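Local coordinates for protein sulfoquinovosidase (Escherichia coli, PDB 5AEG) that hydrolyses sulfoquinovosyl diacylglycerides and simple sulfoquinovosides such as sulfoquinovosyl glycerol, releasing sulfoquinovose for breakdown by sulfoglycolysis, at residues A[184-196]-A[231-243]. Numbering follows the deposited sequence.
Sequences QPTFVSTQKYYCH and TYISLLEKLTALL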
loop_
_atom_site.group_PDB
_atom_site.type_symbol
_atom_site.label_atom_id
_atom_site.label_comp_id
_atom_site.label_asym_id
_atom_site.label_seq_id
_atom_site.Cartn_x
_atom_site.Cartn_y
_atom_site.Cartn_z
ATOM N N GLN A 184 -0.538 -7.426 -4.378
ATOM C CA GLN A 184 -0.898 -8.553 -3.528
ATOM C C GLN A 184 -1.804 -9.487 -4.369
ATOM O O GLN A 184 -2.666 -9.005 -5.073
ATOM C CB GLN A 184 -1.618 -8.137 -2.245
ATOM C CG GLN A 184 -1.712 -9.334 -1.260
ATOM C CD GLN A 184 -2.206 -8.972 0.088
ATOM O OE1 GLN A 184 -1.624 -8.118 0.740
ATOM N NE2 GLN A 184 -3.250 -9.627 0.537
ATOM N N PRO A 185 -1.640 -10.851 -4.220
ATOM C CA PRO A 185 -2.410 -11.811 -5.039
ATOM C C PRO A 185 -3.746 -12.131 -4.394
ATOM O O PRO A 185 -4.016 -13.276 -4.026
ATOM C CB PRO A 185 -1.461 -13.027 -5.119
ATOM C CG PRO A 185 -0.758 -12.972 -3.841
ATOM C CD PRO A 185 -0.481 -11.489 -3.599
ATOM N N THR A 186 -4.582 -11.093 -4.273
ATOM C CA THR A 186 -5.832 -11.102 -3.456
ATOM C C THR A 186 -6.774 -10.136 -4.198
ATOM O O THR A 186 -6.370 -9.022 -4.533
ATOM C CB THR A 186 -5.578 -10.562 -2.062
ATOM O OG1 THR A 186 -4.551 -11.330 -1.449
ATOM C CG2 THR A 186 -6.815 -10.608 -1.208
ATOM N N PHE A 187 -8.001 -10.563 -4.532
ATOM C CA PHE A 187 -8.934 -9.713 -5.246
ATOM C C PHE A 187 -10.369 -10.001 -4.767
ATOM O O PHE A 187 -10.629 -11.036 -4.100
ATOM C CB PHE A 187 -8.802 -9.762 -6.787
ATOM C CG PHE A 187 -9.199 -11.041 -7.448
ATOM C CD1 PHE A 187 -8.273 -12.061 -7.638
ATOM C CD2 PHE A 187 -10.516 -11.279 -7.872
ATOM C CE1 PHE A 187 -8.631 -13.215 -8.293
ATOM C CE2 PHE A 187 -10.852 -12.457 -8.454
ATOM C CZ PHE A 187 -9.910 -13.410 -8.671
ATOM N N VAL A 188 -11.204 -9.016 -5.011
ATOM C CA VAL A 188 -12.669 -9.043 -4.750
ATOM C C VAL A 188 -13.366 -8.914 -6.061
ATOM O O VAL A 188 -13.117 -8.016 -6.867
ATOM C CB VAL A 188 -13.093 -7.894 -3.864
ATOM C CG1 VAL A 188 -14.589 -7.709 -3.772
ATOM C CG2 VAL A 188 -12.588 -8.146 -2.502
ATOM N N SER A 189 -14.393 -9.749 -6.238
ATOM C CA SER A 189 -15.249 -9.666 -7.400
ATOM C C SER A 189 -16.652 -9.136 -6.972
ATOM O O SER A 189 -17.101 -9.409 -5.843
ATOM C CB SER A 189 -15.492 -11.128 -7.936
ATOM O OG SER A 189 -16.566 -11.099 -8.909
ATOM N N THR A 190 -17.334 -8.523 -7.926
ATOM C CA THR A 190 -18.730 -8.104 -7.691
ATOM C C THR A 190 -19.745 -9.272 -7.674
ATOM O O THR A 190 -20.899 -9.002 -7.418
ATOM C CB THR A 190 -19.164 -6.973 -8.583
ATOM O OG1 THR A 190 -18.994 -7.269 -9.961
ATOM C CG2 THR A 190 -18.363 -5.658 -8.197
ATOM N N GLN A 191 -19.298 -10.524 -7.915
ATOM C CA GLN A 191 -20.096 -11.734 -7.492
ATOM C C GLN A 191 -20.023 -11.948 -6.005
ATOM O O GLN A 191 -20.482 -12.932 -5.490
ATOM C CB GLN A 191 -19.587 -12.928 -8.267
ATOM C CG GLN A 191 -19.841 -12.769 -9.761
ATOM C CD GLN A 191 -19.746 -14.100 -10.542
ATOM O OE1 GLN A 191 -20.114 -15.124 -10.059
ATOM N NE2 GLN A 191 -19.184 -14.052 -11.725
ATOM N N LYS A 192 -19.360 -11.013 -5.272
ATOM C CA LYS A 192 -19.277 -10.975 -3.851
ATOM C C LYS A 192 -18.507 -12.155 -3.237
ATOM O O LYS A 192 -19.012 -12.933 -2.384
ATOM C CB LYS A 192 -20.670 -10.750 -3.209
ATOM C CG LYS A 192 -21.161 -9.335 -3.400
ATOM C CD LYS A 192 -22.510 -9.108 -2.706
ATOM C CE LYS A 192 -22.995 -7.685 -2.899
ATOM N NZ LYS A 192 -24.284 -7.540 -2.153
ATOM N N TYR A 193 -17.277 -12.338 -3.728
ATOM C CA TYR A 193 -16.353 -13.244 -3.130
ATOM C C TYR A 193 -14.993 -12.563 -3.184
ATOM O O TYR A 193 -14.807 -11.631 -3.976
ATOM C CB TYR A 193 -16.290 -14.570 -3.845
ATOM C CG TYR A 193 -15.716 -14.577 -5.247
ATOM C CD1 TYR A 193 -14.329 -14.625 -5.455
ATOM C CD2 TYR A 193 -16.522 -14.574 -6.369
ATOM C CE1 TYR A 193 -13.802 -14.653 -6.755
ATOM C CE2 TYR A 193 -15.999 -14.655 -7.662
ATOM C CZ TYR A 193 -14.583 -14.673 -7.824
ATOM O OH TYR A 193 -14.015 -14.663 -9.118
ATOM N N TYR A 194 -14.086 -13.096 -2.422
ATOM C CA TYR A 194 -12.660 -12.739 -2.581
ATOM C C TYR A 194 -11.932 -13.974 -2.915
ATOM O O TYR A 194 -12.351 -15.094 -2.518
ATOM C CB TYR A 194 -12.077 -12.161 -1.276
ATOM C CG TYR A 194 -11.857 -13.073 -0.032
ATOM C CD1 TYR A 194 -10.853 -14.035 0.004
ATOM C CD2 TYR A 194 -12.629 -12.939 1.126
ATOM C CE1 TYR A 194 -10.692 -14.863 1.114
ATOM C CE2 TYR A 194 -12.443 -13.771 2.243
ATOM C CZ TYR A 194 -11.497 -14.753 2.214
ATOM O OH TYR A 194 -11.234 -15.618 3.274
ATOM N N CYS A 195 -10.826 -13.797 -3.643
ATOM C CA CYS A 195 -9.867 -14.884 -3.879
ATOM C C CYS A 195 -8.484 -14.498 -3.370
ATOM O O CYS A 195 -8.001 -13.416 -3.720
ATOM C CB CYS A 195 -9.826 -15.125 -5.359
ATOM S SG CYS A 195 -8.526 -16.249 -5.891
ATOM N N HIS A 196 -7.896 -15.313 -2.509
ATOM C CA HIS A 196 -6.575 -15.070 -1.946
ATOM C C HIS A 196 -5.623 -16.230 -2.291
ATOM O O HIS A 196 -5.975 -17.409 -2.086
ATOM C CB HIS A 196 -6.626 -14.918 -0.448
ATOM C CG HIS A 196 -5.269 -14.759 0.162
ATOM N ND1 HIS A 196 -4.466 -13.673 -0.116
ATOM C CD2 HIS A 196 -4.529 -15.582 0.944
ATOM C CE1 HIS A 196 -3.318 -13.805 0.517
ATOM N NE2 HIS A 196 -3.322 -14.971 1.156
ATOM N N THR A 231 -22.734 -9.023 1.722
ATOM C CA THR A 231 -22.392 -7.598 1.503
ATOM C C THR A 231 -20.851 -7.435 1.413
ATOM O O THR A 231 -20.100 -8.246 1.937
ATOM C CB THR A 231 -22.846 -6.715 2.666
ATOM O OG1 THR A 231 -22.169 -7.121 3.836
ATOM C CG2 THR A 231 -24.379 -6.824 2.929
ATOM N N TYR A 232 -20.431 -6.357 0.799
ATOM C CA TYR A 232 -18.953 -6.040 0.776
ATOM C C TYR A 232 -18.409 -5.830 2.128
ATOM O O TYR A 232 -17.276 -6.251 2.425
ATOM C CB TYR A 232 -18.619 -4.819 -0.175
ATOM C CG TYR A 232 -18.973 -5.160 -1.557
ATOM C CD1 TYR A 232 -18.184 -6.062 -2.303
ATOM C CD2 TYR A 232 -20.098 -4.642 -2.148
ATOM C CE1 TYR A 232 -18.561 -6.457 -3.587
ATOM C CE2 TYR A 232 -20.472 -5.016 -3.415
ATOM C CZ TYR A 232 -19.695 -5.921 -4.137
ATOM O OH TYR A 232 -20.130 -6.303 -5.364
ATOM N N ILE A 233 -19.169 -5.132 2.992
ATOM C CA ILE A 233 -18.737 -4.938 4.341
ATOM C C ILE A 233 -18.458 -6.257 5.079
ATOM O O ILE A 233 -17.446 -6.402 5.806
ATOM C CB ILE A 233 -19.780 -4.049 5.103
ATOM C CG1 ILE A 233 -19.634 -2.604 4.620
ATOM C CG2 ILE A 233 -19.621 -4.159 6.591
ATOM C CD1 ILE A 233 -20.731 -1.709 5.104
ATOM N N SER A 234 -19.376 -7.221 4.911
ATOM C CA SER A 234 -19.173 -8.552 5.496
ATOM C C SER A 234 -17.947 -9.247 4.844
ATOM O O SER A 234 -17.188 -9.910 5.487
ATOM C CB SER A 234 -20.457 -9.440 5.298
ATOM O OG SER A 234 -20.177 -10.685 5.881
ATOM N N LEU A 235 -17.847 -9.085 3.540
ATOM C CA LEU A 235 -16.727 -9.665 2.806
ATOM C C LEU A 235 -15.377 -9.184 3.374
ATOM O O LEU A 235 -14.483 -9.992 3.609
ATOM C CB LEU A 235 -16.905 -9.442 1.332
ATOM C CG LEU A 235 -15.932 -10.253 0.480
ATOM C CD1 LEU A 235 -16.236 -11.755 0.602
ATOM C CD2 LEU A 235 -15.991 -9.802 -0.948
ATOM N N LEU A 236 -15.280 -7.907 3.735
ATOM C CA LEU A 236 -14.031 -7.334 4.249
ATOM C C LEU A 236 -13.743 -7.769 5.643
ATOM O O LEU A 236 -12.597 -7.978 6.029
ATOM C CB LEU A 236 -13.996 -5.761 4.098
ATOM C CG LEU A 236 -13.998 -5.230 2.655
ATOM C CD1 LEU A 236 -13.927 -3.741 2.718
ATOM C CD2 LEU A 236 -12.821 -5.718 1.838
ATOM N N GLU A 237 -14.800 -7.938 6.439
ATOM C CA GLU A 237 -14.678 -8.604 7.717
ATOM C C GLU A 237 -14.103 -10.030 7.554
ATOM O O GLU A 237 -13.211 -10.399 8.290
ATOM C CB GLU A 237 -16.019 -8.606 8.485
ATOM C CG GLU A 237 -15.873 -9.252 9.849
ATOM C CD GLU A 237 -17.150 -9.229 10.671
ATOM O OE1 GLU A 237 -18.242 -9.040 10.095
ATOM O OE2 GLU A 237 -17.039 -9.445 11.894
ATOM N N LYS A 238 -14.590 -10.802 6.595
ATOM C CA LYS A 238 -14.042 -12.147 6.360
ATOM C C LYS A 238 -12.624 -12.087 5.866
ATOM O O LYS A 238 -11.742 -12.780 6.352
ATOM C CB LYS A 238 -14.939 -12.918 5.384
ATOM C CG LYS A 238 -16.230 -13.316 6.123
ATOM C CD LYS A 238 -17.241 -13.895 5.168
ATOM C CE LYS A 238 -18.604 -14.155 5.866
ATOM N NZ LYS A 238 -19.356 -15.052 4.951
ATOM N N LEU A 239 -12.357 -11.133 4.965
ATOM C CA LEU A 239 -11.013 -11.070 4.387
ATOM C C LEU A 239 -9.974 -10.717 5.409
ATOM O O LEU A 239 -8.834 -11.328 5.455
ATOM C CB LEU A 239 -10.979 -10.102 3.171
ATOM C CG LEU A 239 -9.605 -9.937 2.491
ATOM C CD1 LEU A 239 -9.090 -11.257 1.861
ATOM C CD2 LEU A 239 -9.758 -8.932 1.375
ATOM N N THR A 240 -10.301 -9.761 6.259
ATOM C CA THR A 240 -9.420 -9.395 7.335
ATOM C C THR A 240 -9.335 -10.424 8.494
ATOM O O THR A 240 -8.330 -10.430 9.213
ATOM C CB THR A 240 -9.721 -7.976 7.922
ATOM O OG1 THR A 240 -11.059 -7.911 8.409
ATOM C CG2 THR A 240 -9.558 -6.875 6.822
ATOM N N ALA A 241 -10.367 -11.249 8.691
ATOM C CA ALA A 241 -10.203 -12.428 9.621
ATOM C C ALA A 241 -9.152 -13.375 9.102
ATOM O O ALA A 241 -8.434 -13.944 9.874
ATOM C CB ALA A 241 -11.555 -13.161 9.822
ATOM N N LEU A 242 -8.975 -13.410 7.797
ATOM C CA LEU A 242 -7.959 -14.227 7.148
ATOM C C LEU A 242 -6.585 -13.568 7.164
ATOM O O LEU A 242 -5.600 -14.166 7.548
ATOM C CB LEU A 242 -8.378 -14.516 5.718
ATOM C CG LEU A 242 -7.355 -15.344 4.922
ATOM C CD1 LEU A 242 -7.046 -16.686 5.554
ATOM C CD2 LEU A 242 -7.803 -15.516 3.483
ATOM N N LEU A 243 -6.509 -12.319 6.749
ATOM C CA LEU A 243 -5.189 -11.670 6.556
ATOM C C LEU A 243 -4.635 -10.951 7.744
ATOM O O LEU A 243 -3.416 -10.758 7.844
ATOM C CB LEU A 243 -5.265 -10.705 5.414
ATOM C CG LEU A 243 -5.797 -11.162 4.029
ATOM C CD1 LEU A 243 -5.955 -9.953 3.088
ATOM C CD2 LEU A 243 -4.947 -12.220 3.417
#
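A helix laid on a β-hairpin of the N-terminal galactose mutarotase-like domain of this family 31 glycosidase makes this contact: Tyr194, Thr186, Val188 and His196 of strands 186-189 and 193-196 face Leu235, Leu239, Leu242 and Leu243 of helix 232-243. The helix runs nearly along strand 193-196, at 23° to it and with axes 9.0 Å apart. Strand 221-228, which leads into the helix, pairs with the second hairpin strand, while strand 129-133 flanks the first.

Tyr194 packs against the side of the helix, near its middle. One face of its ring takes the CD1 methyl of Leu239 above its centre, a CH-pi contact 3.8 Å from the centroid. Leu235 CD1 comes up obliquely to Tyr194 CD2 at 3.8 Å, and CD2 of Leu242 reaches the phenol end, whose OH is hydrogen-bonded to Glu227. A chi1 of 70°, with CG between the backbone N and carbonyl carbon, turns the Tyr194 ring onto Leu239. Val188 CG1 meets Leu235 CD2 tip to tip.

At the turn of the hairpin, the extended side chain of Lys192 runs across that of Tyr232 at about a right angle, its CE 3.7 Å from Tyr232 CE2, and continues to a salt bridge with Glu595. That carboxylate also accepts from Tyr232 N, joining the turn to the start of the helix. Thr231 caps this end, its OG1 accepting from Ser234 N.

At the other end, Gln184 NE2 donates to Thr186 OG1, which shares a 2.7 Å hydrogen bond with His196 ND1. The imidazole, tied at ND1, receives Leu243 CD2 over one face, 3.8 Å from its centroid.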